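Transglutaminase-like domain-containing protein (Streptococcus suis, PDB 4XZ7) is a probably secreted transglutaminase with antiphagocytic properties, a virulence factor of the pathogen that probably cross-links proteins through its transglutaminase-like domain. Local coordinates at residues I245-T257 with K261-R273. Numbering follows the deposited sequence.
Sequences INYYLGSDLFAVT and KAMCVGFSTTAAR
G250 O takes the backbone N-H of M263, the N-cap residue of the helix beginning at C264, in a nearly straight bond (2.8 Å). A second backbone bond, from K261 N to A255 O (3.1 Å), closes the short link between 245-257 and 261-273. Having no side chain, G266 lets the segments close in: its CA lies 3.6 Å from G250 O, a CA-H...O contact, and 4.0 Å from S251 CA. Helices 245-251 and 264-273 run nearly parallel (21°, axes 7.9 Å apart). M263 bends at chi3 (53°) to bring CE within 3.4 Å of Y247 CD1, the side chains crossing at about a right angle. S251 OG sits over the centre of the Y247 ring and donates to Y247 O (2.6 Å), while a water joins this hydroxyl to V265 N in the first turn of helix 264-277. V265 lays CB and CG1 against S251 CB and O. Farther along, V256 and T270 reach toward each other tip to tip, V256 CG2 against T270 CG2, with V256 CG1 near G266 O. Two more waters link S251 O to T269 OG1 and L253 O to T270 OG1. D252 OD1 caps F254 N; its OD2 bonds Y173 and N167 of the second subunit. Both segments belong to the transglutaminase-like domain. Strand 261-262 pairs with 229-230, helix 232-239 touches Y247 and M263, helix 188-205 F254 and T257, and helix 264-277 packs on strand 282-288, consistent with the helix-on-sheet core of papain-like folds.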
loop_
_atom_site.group_PDB
_atom_site.type_symbol
_atom_site.label_atom_id
_atom_site.label_comp_id
_atom_site.label_asym_id
_atom_site.label_seq_id
_atom_site.Cartn_x
_atom_site.Cartn_y
_atom_site.Cartn_z
ATOM N N ILE B 245 4.637 -6.014 -5.305
ATOM C CA ILE B 245 4.514 -4.649 -5.796
ATOM C C ILE B 245 5.687 -4.332 -6.751
ATOM O O ILE B 245 5.548 -3.548 -7.709
ATOM C CB ILE B 245 4.462 -3.626 -4.608
ATOM C CG1 ILE B 245 4.206 -2.201 -5.122
ATOM C CG2 ILE B 245 5.769 -3.630 -3.824
ATOM C CD1 ILE B 245 4.175 -1.168 -4.008
ATOM N N ASN B 246 6.823 -4.987 -6.524
ATOM C CA ASN B 246 7.999 -4.813 -7.394
ATOM C C ASN B 246 7.738 -5.224 -8.851
ATOM O O ASN B 246 8.410 -4.748 -9.767
ATOM C CB ASN B 246 9.184 -5.597 -6.849
ATOM C CG ASN B 246 9.704 -5.029 -5.545
ATOM O OD1 ASN B 246 10.093 -3.859 -5.470
ATOM N ND2 ASN B 246 9.707 -5.853 -4.506
ATOM N N TYR B 247 6.768 -6.109 -9.070
ATOM C CA TYR B 247 6.381 -6.446 -10.438
ATOM C C TYR B 247 5.863 -5.198 -11.161
ATOM O O TYR B 247 6.251 -4.889 -12.306
ATOM C CB TYR B 247 5.313 -7.544 -10.473
ATOM C CG TYR B 247 4.793 -7.784 -11.875
ATOM C CD1 TYR B 247 5.494 -8.577 -12.776
ATOM C CD2 TYR B 247 3.622 -7.184 -12.305
ATOM C CE1 TYR B 247 5.025 -8.779 -14.071
ATOM C CE2 TYR B 247 3.152 -7.368 -13.585
ATOM C CZ TYR B 247 3.847 -8.165 -14.465
ATOM O OH TYR B 247 3.348 -8.332 -15.733
ATOM N N TYR B 248 5.010 -4.464 -10.472
ATOM C CA TYR B 248 4.424 -3.269 -11.046
ATOM C C TYR B 248 5.480 -2.172 -11.171
ATOM O O TYR B 248 5.511 -1.448 -12.173
ATOM C CB TYR B 248 3.218 -2.831 -10.198
ATOM C CG TYR B 248 2.263 -3.990 -10.067
ATOM C CD1 TYR B 248 1.611 -4.474 -11.182
ATOM C CD2 TYR B 248 2.077 -4.646 -8.861
ATOM C CE1 TYR B 248 0.773 -5.551 -11.109
ATOM C CE2 TYR B 248 1.218 -5.739 -8.771
ATOM C CZ TYR B 248 0.576 -6.184 -9.909
ATOM O OH TYR B 248 -0.282 -7.262 -9.876
ATOM N N LEU B 249 6.374 -2.082 -10.188
ATOM C CA LEU B 249 7.453 -1.089 -10.259
ATOM C C LEU B 249 8.445 -1.377 -11.391
ATOM O O LEU B 249 9.153 -0.470 -11.867
ATOM C CB LEU B 249 8.213 -1.023 -8.942
ATOM C CG LEU B 249 7.436 -0.494 -7.746
ATOM C CD1 LEU B 249 8.266 -0.755 -6.480
ATOM C CD2 LEU B 249 7.210 0.984 -7.944
ATOM N N GLY B 250 8.526 -2.637 -11.810
ATOM C CA GLY B 250 9.402 -2.982 -12.919
ATOM C C GLY B 250 8.702 -2.998 -14.266
ATOM O O GLY B 250 9.365 -3.144 -15.316
ATOM N N SER B 251 7.368 -2.875 -14.242
ATOM C CA SER B 251 6.562 -3.015 -15.458
ATOM C C SER B 251 5.932 -1.725 -15.987
ATOM O O SER B 251 5.534 -1.668 -17.158
ATOM C CB SER B 251 5.442 -4.029 -15.222
ATOM O OG SER B 251 5.966 -5.308 -14.898
ATOM N N ASP B 252 5.811 -0.699 -15.136
ATOM C CA ASP B 252 5.104 0.503 -15.560
ATOM C C ASP B 252 6.012 1.486 -16.294
ATOM O O ASP B 252 7.213 1.257 -16.452
ATOM C CB ASP B 252 4.391 1.202 -14.382
ATOM C CG ASP B 252 5.334 1.881 -13.385
ATOM O OD1 ASP B 252 6.500 2.177 -13.699
ATOM O OD2 ASP B 252 4.871 2.151 -12.255
ATOM N N LEU B 253 5.425 2.601 -16.696
ATOM C CA LEU B 253 6.075 3.517 -17.619
ATOM C C LEU B 253 7.300 4.204 -17.031
ATOM O O LEU B 253 8.045 4.852 -17.758
ATOM C CB LEU B 253 5.088 4.573 -18.111
ATOM C CG LEU B 253 4.531 5.652 -17.175
ATOM C CD1 LEU B 253 3.815 6.727 -18.025
ATOM C CD2 LEU B 253 3.566 5.083 -16.148
ATOM N N PHE B 254 7.512 4.049 -15.725
ATOM C CA PHE B 254 8.629 4.718 -15.057
ATOM C C PHE B 254 9.812 3.795 -14.794
ATOM O O PHE B 254 10.861 4.230 -14.315
ATOM C CB PHE B 254 8.162 5.311 -13.738
ATOM C CG PHE B 254 7.025 6.279 -13.887
ATOM C CD1 PHE B 254 7.170 7.432 -14.658
ATOM C CD2 PHE B 254 5.823 6.049 -13.259
ATOM C CE1 PHE B 254 6.129 8.323 -14.789
ATOM C CE2 PHE B 254 4.778 6.948 -13.388
ATOM C CZ PHE B 254 4.933 8.082 -14.153
ATOM N N ALA B 255 9.634 2.519 -15.103
ATOM C CA ALA B 255 10.590 1.508 -14.701
ATOM C C ALA B 255 11.977 1.687 -15.353
ATOM O O ALA B 255 12.988 1.699 -14.653
ATOM C CB ALA B 255 10.041 0.134 -15.005
ATOM N N VAL B 256 12.065 1.800 -16.669
ATOM C CA VAL B 256 13.423 1.906 -17.206
ATOM C C VAL B 256 13.902 3.355 -17.184
ATOM O O VAL B 256 15.101 3.614 -17.108
ATOM C CB VAL B 256 13.571 1.274 -18.633
ATOM C CG1 VAL B 256 12.293 0.615 -19.102
ATOM C CG2 VAL B 256 14.187 2.242 -19.663
ATOM N N THR B 257 12.968 4.298 -17.167
ATOM C CA THR B 257 13.324 5.706 -17.269
ATOM C C THR B 257 13.757 6.317 -15.935
ATOM O O THR B 257 14.826 6.900 -15.847
ATOM C CB THR B 257 12.159 6.522 -17.838
ATOM O OG1 THR B 257 10.924 6.085 -17.249
ATOM C CG2 THR B 257 12.096 6.355 -19.349
ATOM N N LYS B 261 15.486 0.095 -13.621
ATOM C CA LYS B 261 15.424 -1.301 -13.249
ATOM C C LYS B 261 14.040 -1.759 -13.647
ATOM O O LYS B 261 13.036 -1.148 -13.254
ATOM C CB LYS B 261 15.662 -1.489 -11.749
ATOM C CG LYS B 261 15.851 -2.926 -11.288
ATOM C CD LYS B 261 16.090 -2.927 -9.772
ATOM C CE LYS B 261 16.473 -4.286 -9.240
ATOM N NZ LYS B 261 16.434 -4.240 -7.760
ATOM N N ALA B 262 13.975 -2.825 -14.431
ATOM C CA ALA B 262 12.718 -3.144 -15.090
ATOM C C ALA B 262 12.619 -4.610 -15.485
ATOM O O ALA B 262 13.619 -5.343 -15.484
ATOM C CB ALA B 262 12.538 -2.252 -16.324
ATOM N N MET B 263 11.415 -5.021 -15.772
ATOM C CA MET B 263 11.120 -6.283 -16.364
ATOM C C MET B 263 10.549 -6.100 -17.743
ATOM O O MET B 263 10.473 -5.015 -18.195
ATOM C CB MET B 263 10.157 -7.040 -15.497
ATOM C CG MET B 263 10.849 -7.647 -14.347
ATOM S SD MET B 263 9.839 -8.195 -13.024
ATOM C CE MET B 263 8.648 -9.227 -13.769
ATOM N N CYS B 264 10.146 -7.189 -18.360
ATOM C CA CYS B 264 9.763 -7.213 -19.758
ATOM C C CYS B 264 8.726 -6.174 -20.204
ATOM O O CYS B 264 8.917 -5.543 -21.189
ATOM C CB CYS B 264 9.390 -8.629 -20.242
ATOM S SG CYS B 264 7.919 -9.366 -19.541
ATOM N N VAL B 265 7.655 -6.020 -19.455
ATOM C CA VAL B 265 6.656 -5.058 -19.785
ATOM C C VAL B 265 7.246 -3.669 -19.724
ATOM O O VAL B 265 7.006 -2.900 -20.585
ATOM C CB VAL B 265 5.381 -5.175 -18.940
ATOM C CG1 VAL B 265 4.438 -4.036 -19.244
ATOM C CG2 VAL B 265 4.692 -6.491 -19.214
ATOM N N GLY B 266 8.060 -3.390 -18.723
ATOM C CA GLY B 266 8.721 -2.095 -18.670
ATOM C C GLY B 266 9.568 -1.804 -19.895
ATOM O O GLY B 266 9.353 -0.813 -20.597
ATOM N N PHE B 267 10.540 -2.676 -20.158
ATOM C CA PHE B 267 11.334 -2.582 -21.386
ATOM C C PHE B 267 10.482 -2.368 -22.639
ATOM O O PHE B 267 10.770 -1.494 -23.441
ATOM C CB PHE B 267 12.161 -3.843 -21.577
ATOM C CG PHE B 267 13.437 -3.875 -20.789
ATOM C CD1 PHE B 267 14.641 -3.537 -21.393
ATOM C CD2 PHE B 267 13.441 -4.295 -19.465
ATOM C CE1 PHE B 267 15.827 -3.598 -20.682
ATOM C CE2 PHE B 267 14.626 -4.361 -18.740
ATOM C CZ PHE B 267 15.823 -4.019 -19.348
ATOM N N SER B 268 9.440 -3.174 -22.805
ATOM C CA SER B 268 8.616 -3.137 -24.014
ATOM C C SER B 268 7.785 -1.853 -24.108
ATOM O O SER B 268 7.549 -1.334 -25.206
ATOM C CB SER B 268 7.687 -4.358 -24.079
ATOM O OG SER B 268 8.423 -5.582 -24.042
ATOM N N THR B 269 7.337 -1.337 -22.967
ATOM C CA THR B 269 6.535 -0.106 -22.966
ATOM C C THR B 269 7.390 1.121 -23.289
ATOM O O THR B 269 6.998 1.981 -24.086
ATOM C CB THR B 269 5.839 0.104 -21.619
ATOM O OG1 THR B 269 5.001 -1.030 -21.334
ATOM C CG2 THR B 269 5.022 1.388 -21.631
ATOM N N THR B 270 8.573 1.188 -22.686
ATOM C CA THR B 270 9.499 2.266 -23.003
ATOM C C THR B 270 9.927 2.188 -24.473
ATOM O O THR B 270 10.026 3.208 -25.154
ATOM C CB THR B 270 10.738 2.214 -22.101
ATOM O OG1 THR B 270 10.326 2.392 -20.749
ATOM C CG2 THR B 270 11.742 3.323 -22.472
ATOM N N ALA B 271 10.163 0.975 -24.956
ATOM C CA ALA B 271 10.564 0.801 -26.346
ATOM C C ALA B 271 9.443 1.199 -27.303
ATOM O O ALA B 271 9.692 1.853 -28.303
ATOM C CB ALA B 271 11.004 -0.637 -26.610
ATOM N N ALA B 272 8.208 0.807 -26.998
ATOM C CA ALA B 272 7.094 1.111 -27.887
ATOM C C ALA B 272 6.917 2.615 -27.962
ATOM O O ALA B 272 6.758 3.175 -29.065
ATOM C CB ALA B 272 5.814 0.441 -27.425
ATOM N N ARG B 273 6.967 3.268 -26.795
ATOM C CA ARG B 273 6.851 4.728 -26.758
ATOM C C ARG B 273 7.951 5.363 -27.605
ATOM O O ARG B 273 7.667 6.186 -28.477
ATOM C CB ARG B 273 6.915 5.260 -25.325
ATOM C CG ARG B 273 6.631 6.745 -25.206
ATOM C CD ARG B 273 5.148 7.060 -25.386
ATOM N NE ARG B 273 4.872 8.481 -25.190
ATOM C CZ ARG B 273 3.764 9.082 -25.602
ATOM N NH1 ARG B 273 2.823 8.384 -26.223
ATOM N NH2 ARG B 273 3.594 10.379 -25.404
HETATM O O HOH W 1 3.677 -0.334 -18.721
HETATM O O HOH W 2 7.078 -7.033 -16.828
HETATM O O HOH W 3 8.701 4.673 -20.484
#